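Local coordinates for protein alkaline phosphatase (Thermus thermophilus, PDB 7KWD) that probably hydrolyses phosphate monoesters at alkaline pH as a homodimeric enzyme that binds two zinc ions and one magnesium ion, at residues Glu162-Ile165 and Ala166-Leu170; Phe184-Pro187 and Ala188-Lys191; Pro245-Lys248 and Glu249-Gln252; Asp456-His459 and Val460-Met464. One frame throughout, in Å; residues are numbered along the deposited sequence.

How the contacts relate
All four are local contacts along one chain of the alkaline phosphatase fold, met in numerical order. Contacts 1 and 2 are neighbours, their centres about 11 Å apart: the loop of contact 2, between strand 176-178 and helix 196-202, lies against the first turn of helix 162-172, which holds contact 1, and E163 bonds to R190 and K191. Contacts 3 and 4 sit at the starts of helices 247-259 and 459-468, with centres about 27 Å apart and no touch between them. Contacts 2 and 4 lie farthest apart, about 36 Å between centres. The nearest bound metal stands about 10 to 13 Å from each contact's side chains, and no contact supplies a ligand.

Contact 1. Residues Glu162-Ile165 and Ala166-Leu170; sequences EERI and AEQYL
Helical hydrogen bonds tie E162-I165 to A166-L170, the amides of A166, Q168 and Y169 each bonding to the carbonyl four residues back, with Y169 N to I165 O at 2.8 Å. On the exposed side of the helix R164 reaches toward the next turn. Its CG lies anti to the backbone N (chi1 171°) and the chain bends at chi2, which lays the guanidinium across Q168, whose CG sits 3.6 Å from R164 CZ, over the centre of one face. NH1 of R164 also makes a weak salt bridge, 3.4 Å long, to OE1 of E167, the two planes turned 56° apart. This is the exposed flank of helix 162-172, an i to i+3 and i+4 pairing one turn along. E167 OE2 meanwhile takes R190 of the following loop, while the amide of Q168 is held by S155 and N156. With an alanine in place of E167, the end of R164 would probably be freer to turn away, and R190 would be likely to keep only one of its two carboxylate partners. On the buried flank I165 and Y169 run side by side, CG2 of the isoleucine 3.6 Å from CE1 of the ring. Y169 continues to V144 through its hydroxyl and stacks on Y177.

Contact 2. Residues Phe184-Pro187 and Ala188-Lys191; sequences FFNP and ARRK
The carbonyl oxygen of N186 is gripped by two backbone amides, R189 N at 2.8 Å and R190 N at 3.0 Å. The second meets the oxygen nearly head-on, in line with the C=O bond, with an N-H...O angle of 174°, whereas the first stands above the carbonyl plane. The side chain of the same asparagine turns back on the loop as well: a chi1 of -171° swings the amide to the far side from its own N, and OD1 accepts from A188 N at 3.0 Å, the donor again standing above the amide plane. Asparagine OD1 accepting from the amide two residues on is an Asx turn, and here it is laid over the bend that the N186 carbonyl closes. ND2 is held by D182. R189 crosses the N186 side chain obliquely, CG 4.0 Å from N186 CB, before its end goes off to D228.

The far end of the segment is fastened by R190. Its chain bends at chi3 (56°) and folds CD over the carbonyl of F184, 3.2 Å from that oxygen, so that NH1 donates to F184 O at 2.8 Å and the oxygen lies at the edge of the guanidinium, in its plane. The same NH1 serves E163 O, while NH2 makes salt bridges to E167 and D192. F184 and F185 pack against helix 162-172. A buried guanidinium thus spends its hydrogens on two main-chain carbonyls and two carboxylates, an arrangement likely to keep it charged and to fasten this irregular loop to the helix beside it.

Contact 3. Residues Pro245-Lys248 and Glu249-Gln252; sequences PSLK and EMVQ
S246 and E249 hold each other in a capping box at the start of helix 247-259, the tight part of the contact. OG of S246 accepts from E249 N at 3.0 Å, and in return the carboxylate of E249 takes the amide of S246, OE1 to N 2.9 Å, on its anti side and 21° out of its plane. The serine hydroxyl stands between its own N and carbonyl carbon (chi1 62°), which turns it to meet the first turn; E249 CG packs 3.4 Å from OG, and OE1 also comes close to CA of P245. The first helical bond follows, from M250 N to S246 O at 3.2 Å.

On the buried side the touch is ordinary van der Waals contact. P245 lays CG against CG of M250 at 3.9 Å, and L247 CD1 lies 4.3 Å from the methyl of M250. The other side is more exposed: K248 runs fully extended past Q252, and CE and NE2 only brush at 3.9 Å. L247 and V251 face strands 135-140 and 265-271, P245 and M250 lean on F226, and K248, V251 and Q252 meet helix 283-306, which places this helix start between strands and a helix.

Contact 4. Residues Asp456-His459 and Val460-Met464; sequences DNTH and VFRLM
H459 and R462 carry the side-chain hydrogen bond: NH1 of R462 donates to ND1 of H459 at 3.2 Å, in the plane of the imidazole and near that of the guanidinium, though the two planes are 33° apart. With chi1 at -165° the ring leaves beside its carbonyl carbon, over the first turn of helix 459-468. Its NE2 is bonded to P32 O.

Among backbone bonds, V460 N reaches N457 O at 3.0 Å and L463 N reaches H459 O at 2.9 Å; they follow the type I turn D456-H459. Before them D456 OD2 takes two donors of T458, the hydroxyl OG1 at 2.6 Å on its anti lone pair and the amide at 3.2 Å from above the plane, a cap for the turn into the helix. K107 bonds both D456 and N457.

Van der Waals contact comes from L463, CD2 lying 3.5 Å from H459 NE2, the side chains nearly perpendicular. A leucine at H459 would probably leave R462 NH1 and P32 O without their ring-nitrogen partners. With NE2 giving its hydrogen to P32 O and ND1 accepting from R462, the buried imidazole is likely neutral and bridges the arginine to the main chain.

Contact 1. Residues Glu162-Ile165 and Ala166-Leu170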
loop_
_atom_site.group_PDB
_atom_site.type_symbol
_atom_site.label_atom_id
_atom_site.label_comp_id
_atom_site.label_asym_id
_atom_site.label_seq_id
_atom_site.Cartn_x
_atom_site.Cartn_y
_atom_site.Cartn_z
ATOM N N GLU A 162 22.253 22.599 -1.329
ATOM C CA GLU A 162 21.465 23.139 -2.437
ATOM C C GLU A 162 21.983 24.472 -2.919
ATOM O O GLU A 162 21.733 24.835 -4.081
ATOM C CB GLU A 162 20.002 23.265 -2.017
ATOM C CG GLU A 162 19.373 21.878 -1.775
ATOM C CD GLU A 162 17.881 21.950 -1.454
ATOM O OE1 GLU A 162 17.526 21.696 -0.275
ATOM O OE2 GLU A 162 17.094 22.284 -2.381
ATOM N N GLU A 163 22.710 25.217 -2.078
ATOM C CA GLU A 163 23.343 26.440 -2.555
ATOM C C GLU A 163 24.350 26.113 -3.649
ATOM O O GLU A 163 24.394 26.767 -4.702
ATOM C CB GLU A 163 23.993 27.177 -1.375
ATOM C CG GLU A 163 24.153 28.661 -1.625
ATOM C CD GLU A 163 24.632 29.468 -0.419
ATOM O OE1 GLU A 163 25.724 30.090 -0.555
ATOM O OE2 GLU A 163 23.916 29.488 0.615
ATOM N N ARG A 164 25.121 25.056 -3.448
ATOM C CA ARG A 164 26.060 24.609 -4.473
ATOM C C ARG A 164 25.331 24.005 -5.672
ATOM O O ARG A 164 25.713 24.251 -6.826
ATOM C CB ARG A 164 27.021 23.593 -3.840
ATOM C CG ARG A 164 27.952 22.840 -4.810
ATOM C CD ARG A 164 28.811 23.779 -5.679
ATOM N NE ARG A 164 29.549 22.998 -6.666
ATOM C CZ ARG A 164 29.801 23.370 -7.924
ATOM N NH1 ARG A 164 29.390 24.547 -8.383
ATOM N NH2 ARG A 164 30.467 22.536 -8.723
ATOM N N ILE A 165 24.285 23.208 -5.418
ATOM C CA ILE A 165 23.514 22.595 -6.499
ATOM C C ILE A 165 22.963 23.668 -7.449
ATOM O O ILE A 165 22.979 23.500 -8.666
ATOM C CB ILE A 165 22.399 21.716 -5.890
ATOM C CG1 ILE A 165 23.013 20.478 -5.205
ATOM C CG2 ILE A 165 21.416 21.232 -6.964
ATOM C CD1 ILE A 165 22.017 19.725 -4.313
ATOM N N ALA A 166 22.514 24.795 -6.908
ATOM C CA ALA A 166 22.034 25.887 -7.754
ATOM C C ALA A 166 23.122 26.377 -8.696
ATOM O O ALA A 166 22.846 26.724 -9.854
ATOM C CB ALA A 166 21.513 27.039 -6.877
ATOM N N GLU A 167 24.373 26.385 -8.226
ATOM C CA GLU A 167 25.474 26.729 -9.109
ATOM C C GLU A 167 25.648 25.651 -10.170
ATOM O O GLU A 167 25.895 25.941 -11.350
ATOM C CB GLU A 167 26.782 26.892 -8.306
ATOM C CG GLU A 167 26.831 27.988 -7.234
ATOM C CD GLU A 167 28.046 27.812 -6.308
ATOM O OE1 GLU A 167 29.129 27.513 -6.819
ATOM O OE2 GLU A 167 27.919 27.921 -5.078
ATOM N N GLN A 168 25.551 24.388 -9.758
ATOM C CA GLN A 168 25.656 23.288 -10.717
ATOM C C GLN A 168 24.556 23.363 -11.775
ATOM O O GLN A 168 24.779 23.004 -12.932
ATOM C CB GLN A 168 25.606 21.968 -9.962
ATOM C CG GLN A 168 26.844 21.706 -9.099
ATOM C CD GLN A 168 26.709 20.414 -8.324
ATOM O OE1 GLN A 168 26.178 20.406 -7.214
ATOM N NE2 GLN A 168 27.183 19.316 -8.906
ATOM N N TYR A 169 23.355 23.822 -11.386
ATOM C CA TYR A 169 22.266 23.993 -12.350
ATOM C C TYR A 169 22.621 25.018 -13.419
ATOM O O TYR A 169 22.341 24.818 -14.619
ATOM C CB TYR A 169 21.000 24.436 -11.619
ATOM C CG TYR A 169 20.188 23.346 -10.992
ATOM C CD1 TYR A 169 20.691 22.049 -10.837
ATOM C CD2 TYR A 169 18.893 23.595 -10.602
ATOM C CE1 TYR A 169 19.901 21.055 -10.278
ATOM C CE2 TYR A 169 18.105 22.617 -10.044
ATOM C CZ TYR A 169 18.611 21.346 -9.879
ATOM O OH TYR A 169 17.785 20.383 -9.314
ATOM N N LEU A 170 23.222 26.143 -13.004
ATOM C CA LEU A 170 23.660 27.142 -13.974
ATOM C C LEU A 170 24.649 26.542 -14.966
ATOM O O LEU A 170 24.556 26.787 -16.168
ATOM C CB LEU A 170 24.287 28.329 -13.241
ATOM C CG LEU A 170 24.860 29.472 -14.084
ATOM C CD1 LEU A 170 23.790 30.133 -14.971
ATOM C CD2 LEU A 170 25.532 30.524 -13.177
#

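Contact 2. Residues Phe184-Pro187 and Ala188-Lys191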
loop_
_atom_site.group_PDB
_atom_site.type_symbol
_atom_site.label_atom_id
_atom_site.label_comp_id
_atom_site.label_asym_id
_atom_site.label_seq_id
_atom_site.Cartn_x
_atom_site.Cartn_y
_atom_site.Cartn_z
ATOM N N PHE A 184 18.351 29.778 -2.140
ATOM C CA PHE A 184 19.576 29.287 -2.764
ATOM C C PHE A 184 20.002 30.120 -3.970
ATOM O O PHE A 184 21.067 29.853 -4.554
ATOM C CB PHE A 184 19.429 27.796 -3.164
ATOM C CG PHE A 184 18.928 26.929 -2.045
ATOM C CD1 PHE A 184 19.656 26.806 -0.874
ATOM C CD2 PHE A 184 17.718 26.250 -2.156
ATOM C CE1 PHE A 184 19.172 26.045 0.183
ATOM C CE2 PHE A 184 17.238 25.479 -1.131
ATOM C CZ PHE A 184 17.962 25.364 0.052
ATOM N N PHE A 185 19.239 31.146 -4.336
ATOM C CA PHE A 185 19.576 31.961 -5.498
ATOM C C PHE A 185 19.733 33.441 -5.184
ATOM O O PHE A 185 20.505 34.131 -5.851
ATOM C CB PHE A 185 18.484 31.815 -6.574
ATOM C CG PHE A 185 18.417 30.448 -7.202
ATOM C CD1 PHE A 185 17.738 29.413 -6.568
ATOM C CD2 PHE A 185 19.004 30.205 -8.438
ATOM C CE1 PHE A 185 17.654 28.142 -7.160
ATOM C CE2 PHE A 185 18.935 28.942 -9.017
ATOM C CZ PHE A 185 18.261 27.914 -8.366
ATOM N N ASN A 186 19.039 33.924 -4.204
ATOM C CA ASN A 186 18.947 35.338 -3.853
ATOM C C ASN A 186 20.201 35.797 -3.128
ATOM O O ASN A 186 20.571 35.200 -2.108
ATOM C CB ASN A 186 17.712 35.469 -2.952
ATOM C CG ASN A 186 17.329 36.886 -2.648
ATOM O OD1 ASN A 186 18.139 37.803 -2.653
ATOM N ND2 ASN A 186 16.068 37.053 -2.332
ATOM N N PRO A 187 20.880 36.850 -3.608
ATOM C CA PRO A 187 22.111 37.300 -2.915
ATOM C C PRO A 187 21.877 37.675 -1.470
ATOM O O PRO A 187 22.800 37.607 -0.650
ATOM C CB PRO A 187 22.581 38.525 -3.720
ATOM C CG PRO A 187 21.396 38.986 -4.496
ATOM C CD PRO A 187 20.488 37.755 -4.705
ATOM N N ALA A 188 20.659 38.024 -1.116
ATOM C CA ALA A 188 20.335 38.370 0.253
ATOM C C ALA A 188 20.056 37.169 1.138
ATOM O O ALA A 188 19.759 37.367 2.317
ATOM C CB ALA A 188 19.101 39.285 0.263
ATOM N N ARG A 189 20.120 35.943 0.600
ATOM C CA ARG A 189 19.879 34.721 1.359
ATOM C C ARG A 189 21.051 33.759 1.307
ATOM O O ARG A 189 21.391 33.141 2.316
ATOM C CB ARG A 189 18.624 33.996 0.816
ATOM C CG ARG A 189 17.344 34.788 0.928
ATOM C CD ARG A 189 16.823 34.758 2.373
ATOM N NE ARG A 189 16.162 33.513 2.749
ATOM C CZ ARG A 189 16.541 32.725 3.755
ATOM N NH1 ARG A 189 17.578 33.030 4.522
ATOM N NH2 ARG A 189 15.877 31.613 4.013
ATOM N N ARG A 190 21.645 33.596 0.132
ATOM C CA ARG A 190 22.801 32.736 -0.018
ATOM C C ARG A 190 23.898 33.091 0.981
ATOM O O ARG A 190 24.179 34.264 1.244
ATOM C CB ARG A 190 23.331 32.860 -1.447
ATOM C CG ARG A 190 22.463 32.151 -2.505
ATOM C CD ARG A 190 23.122 32.208 -3.899
ATOM N NE ARG A 190 24.475 31.652 -3.891
ATOM C CZ ARG A 190 24.769 30.409 -4.262
ATOM N NH1 ARG A 190 23.811 29.571 -4.663
ATOM N NH2 ARG A 190 26.009 30.009 -4.224
ATOM N N LYS A 191 24.550 32.061 1.506
ATOM C CA LYS A 191 25.605 32.282 2.489
ATOM C C LYS A 191 26.771 33.031 1.883
ATOM O O LYS A 191 27.421 33.818 2.579
ATOM C CB LYS A 191 26.063 30.947 3.083
ATOM C CG LYS A 191 24.932 30.171 3.752
ATOM C CD LYS A 191 25.461 28.854 4.332
ATOM C CE LYS A 191 24.347 27.853 4.537
ATOM N NZ LYS A 191 23.932 27.954 5.937
#

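Contact 3. Residues Pro245-Lys248 and Glu249-Gln252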
loop_
_atom_site.group_PDB
_atom_site.type_symbol
_atom_site.label_atom_id
_atom_site.label_comp_id
_atom_site.label_asym_id
_atom_site.label_seq_id
_atom_site.Cartn_x
_atom_site.Cartn_y
_atom_site.Cartn_z
ATOM N N PRO A 245 2.471 29.754 -7.886
ATOM C CA PRO A 245 1.863 28.994 -8.987
ATOM C C PRO A 245 1.458 27.607 -8.516
ATOM O O PRO A 245 1.977 27.085 -7.526
ATOM C CB PRO A 245 2.960 28.941 -10.050
ATOM C CG PRO A 245 4.261 29.149 -9.303
ATOM C CD PRO A 245 3.949 29.792 -7.973
ATOM N N SER A 246 0.453 27.056 -9.188
ATOM C CA SER A 246 0.139 25.639 -9.081
ATOM C C SER A 246 1.145 24.828 -9.897
ATOM O O SER A 246 1.802 25.339 -10.806
ATOM C CB SER A 246 -1.274 25.355 -9.607
ATOM O OG SER A 246 -1.357 25.697 -10.989
ATOM N N LEU A 247 1.243 23.538 -9.598
ATOM C CA LEU A 247 2.092 22.705 -10.450
ATOM C C LEU A 247 1.658 22.822 -11.913
ATOM O O LEU A 247 2.499 22.955 -12.818
ATOM C CB LEU A 247 2.068 21.269 -9.953
ATOM C CG LEU A 247 3.088 20.337 -10.639
ATOM C CD1 LEU A 247 4.494 20.868 -10.526
ATOM C CD2 LEU A 247 2.972 18.946 -10.001
ATOM N N LYS A 248 0.342 22.824 -12.160
ATOM C CA LYS A 248 -0.153 22.948 -13.530
ATOM C C LYS A 248 0.377 24.204 -14.203
ATOM O O LYS A 248 0.834 24.160 -15.363
ATOM C CB LYS A 248 -1.690 22.969 -13.534
ATOM C CG LYS A 248 -2.306 23.125 -14.944
ATOM C CD LYS A 248 -3.838 23.187 -14.822
ATOM C CE LYS A 248 -4.552 23.136 -16.175
ATOM N NZ LYS A 248 -6.024 23.310 -15.965
ATOM N N GLU A 249 0.299 25.344 -13.510
ATOM C CA GLU A 249 0.754 26.602 -14.108
ATOM C C GLU A 249 2.220 26.525 -14.501
ATOM O O GLU A 249 2.637 27.104 -15.508
ATOM C CB GLU A 249 0.533 27.771 -13.135
ATOM C CG GLU A 249 -0.924 28.274 -13.114
ATOM C CD GLU A 249 -1.253 29.254 -11.980
ATOM O OE1 GLU A 249 -0.687 29.167 -10.861
ATOM O OE2 GLU A 249 -2.112 30.116 -12.223
ATOM N N MET A 250 3.025 25.846 -13.692
ATOM C CA MET A 250 4.442 25.704 -14.018
ATOM C C MET A 250 4.631 24.797 -15.229
ATOM O O MET A 250 5.385 25.136 -16.145
ATOM C CB MET A 250 5.196 25.173 -12.794
ATOM C CG MET A 250 5.384 26.236 -11.703
ATOM S SD MET A 250 6.486 25.778 -10.365
ATOM C CE MET A 250 5.595 24.852 -9.290
ATOM N N VAL A 251 3.919 23.661 -15.284
ATOM C CA VAL A 251 4.012 22.813 -16.478
ATOM C C VAL A 251 3.540 23.560 -17.734
ATOM O O VAL A 251 4.152 23.442 -18.808
ATOM C CB VAL A 251 3.229 21.506 -16.260
ATOM C CG1 VAL A 251 3.208 20.705 -17.523
ATOM C CG2 VAL A 251 3.878 20.668 -15.129
ATOM N N GLN A 252 2.438 24.322 -17.636
ATOM C CA GLN A 252 1.944 25.042 -18.818
ATOM C C GLN A 252 3.021 25.946 -19.408
ATOM O O GLN A 252 3.081 26.117 -20.634
ATOM C CB GLN A 252 0.711 25.880 -18.470
ATOM C CG GLN A 252 -0.488 25.056 -18.101
ATOM C CD GLN A 252 -1.698 25.895 -17.697
ATOM O OE1 GLN A 252 -1.687 26.601 -16.667
ATOM N NE2 GLN A 252 -2.782 25.768 -18.471
#

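Contact 4. Residues Asp456-His459 and Val460-Met464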
loop_
_atom_site.group_PDB
_atom_site.type_symbol
_atom_site.label_atom_id
_atom_site.label_comp_id
_atom_site.label_asym_id
_atom_site.label_seq_id
_atom_site.Cartn_x
_atom_site.Cartn_y
_atom_site.Cartn_z
ATOM N N ASP A 456 12.237 -3.699 -10.464
ATOM C CA ASP A 456 13.064 -2.928 -9.543
ATOM C C ASP A 456 13.044 -1.472 -9.957
ATOM O O ASP A 456 12.882 -1.153 -11.134
ATOM C CB ASP A 456 14.492 -3.459 -9.517
ATOM C CG ASP A 456 15.301 -2.863 -8.394
ATOM O OD1 ASP A 456 14.964 -3.136 -7.218
ATOM O OD2 ASP A 456 16.248 -2.109 -8.698
ATOM N N ASN A 457 13.209 -0.568 -8.978
ATOM C CA ASN A 457 13.162 0.838 -9.366
ATOM C C ASN A 457 14.259 1.166 -10.380
ATOM O O ASN A 457 14.076 2.057 -11.226
ATOM C CB ASN A 457 13.183 1.745 -8.127
ATOM C CG ASN A 457 14.388 1.553 -7.199
ATOM O OD1 ASN A 457 15.276 0.718 -7.405
ATOM N ND2 ASN A 457 14.406 2.356 -6.151
ATOM N N THR A 458 15.362 0.410 -10.380
ATOM C CA THR A 458 16.401 0.682 -11.367
ATOM C C THR A 458 15.917 0.420 -12.784
ATOM O O THR A 458 16.543 0.864 -13.745
ATOM C CB THR A 458 17.652 -0.169 -11.142
ATOM O OG1 THR A 458 17.302 -1.561 -11.030
ATOM C CG2 THR A 458 18.355 0.294 -9.866
ATOM N N HIS A 459 14.823 -0.306 -12.943
ATOM C CA HIS A 459 14.355 -0.569 -14.296
ATOM C C HIS A 459 13.815 0.685 -14.960
ATOM O O HIS A 459 13.754 0.757 -16.199
ATOM C CB HIS A 459 13.295 -1.643 -14.300
ATOM C CG HIS A 459 13.047 -2.198 -15.656
ATOM N ND1 HIS A 459 14.046 -2.778 -16.407
ATOM C CD2 HIS A 459 11.939 -2.197 -16.431
ATOM C CE1 HIS A 459 13.550 -3.144 -17.574
ATOM N NE2 HIS A 459 12.274 -2.813 -17.608
ATOM N N VAL A 460 13.428 1.691 -14.166
ATOM C CA VAL A 460 12.983 2.924 -14.781
ATOM C C VAL A 460 14.105 3.520 -15.625
ATOM O O VAL A 460 13.864 4.046 -16.726
ATOM C CB VAL A 460 12.464 3.902 -13.719
ATOM C CG1 VAL A 460 12.318 5.236 -14.372
ATOM C CG2 VAL A 460 11.162 3.353 -13.144
ATOM N N PHE A 461 15.351 3.396 -15.158
ATOM C CA PHE A 461 16.496 3.813 -15.963
ATOM C C PHE A 461 16.542 3.089 -17.307
ATOM O O PHE A 461 16.717 3.716 -18.351
ATOM C CB PHE A 461 17.776 3.548 -15.183
ATOM C CG PHE A 461 19.037 3.932 -15.917
ATOM C CD1 PHE A 461 19.389 5.266 -16.069
ATOM C CD2 PHE A 461 19.865 2.952 -16.454
ATOM C CE1 PHE A 461 20.555 5.624 -16.719
ATOM C CE2 PHE A 461 21.018 3.302 -17.121
ATOM C CZ PHE A 461 21.372 4.639 -17.245
ATOM N N ARG A 462 16.365 1.760 -17.300
ATOM C CA ARG A 462 16.375 1.004 -18.549
ATOM C C ARG A 462 15.244 1.414 -19.478
ATOM O O ARG A 462 15.435 1.512 -20.700
ATOM C CB ARG A 462 16.302 -0.493 -18.244
ATOM C CG ARG A 462 17.547 -0.939 -17.524
ATOM C CD ARG A 462 17.665 -2.443 -17.412
ATOM N NE ARG A 462 18.550 -2.727 -16.304
ATOM C CZ ARG A 462 18.119 -2.891 -15.062
ATOM N NH1 ARG A 462 16.815 -2.837 -14.809
ATOM N NH2 ARG A 462 18.986 -3.112 -14.092
ATOM N N LEU A 463 14.056 1.666 -18.926
ATOM C CA LEU A 463 12.947 2.094 -19.763
ATOM C C LEU A 463 13.222 3.451 -20.397
ATOM O O LEU A 463 12.913 3.675 -21.571
ATOM C CB LEU A 463 11.663 2.167 -18.947
ATOM C CG LEU A 463 11.180 0.874 -18.306
ATOM C CD1 LEU A 463 10.005 1.223 -17.392
ATOM C CD2 LEU A 463 10.804 -0.096 -19.347
ATOM N N MET A 464 13.767 4.384 -19.624
ATOM C CA MET A 464 14.096 5.681 -20.203
ATOM C C MET A 464 15.131 5.531 -21.305
ATOM O O MET A 464 15.034 6.184 -22.361
ATOM C CB MET A 464 14.605 6.633 -19.132
ATOM C CG MET A 464 13.568 6.942 -18.093
ATOM S SD MET A 464 13.929 8.412 -17.128
ATOM C CE MET A 464 15.353 7.912 -16.172
#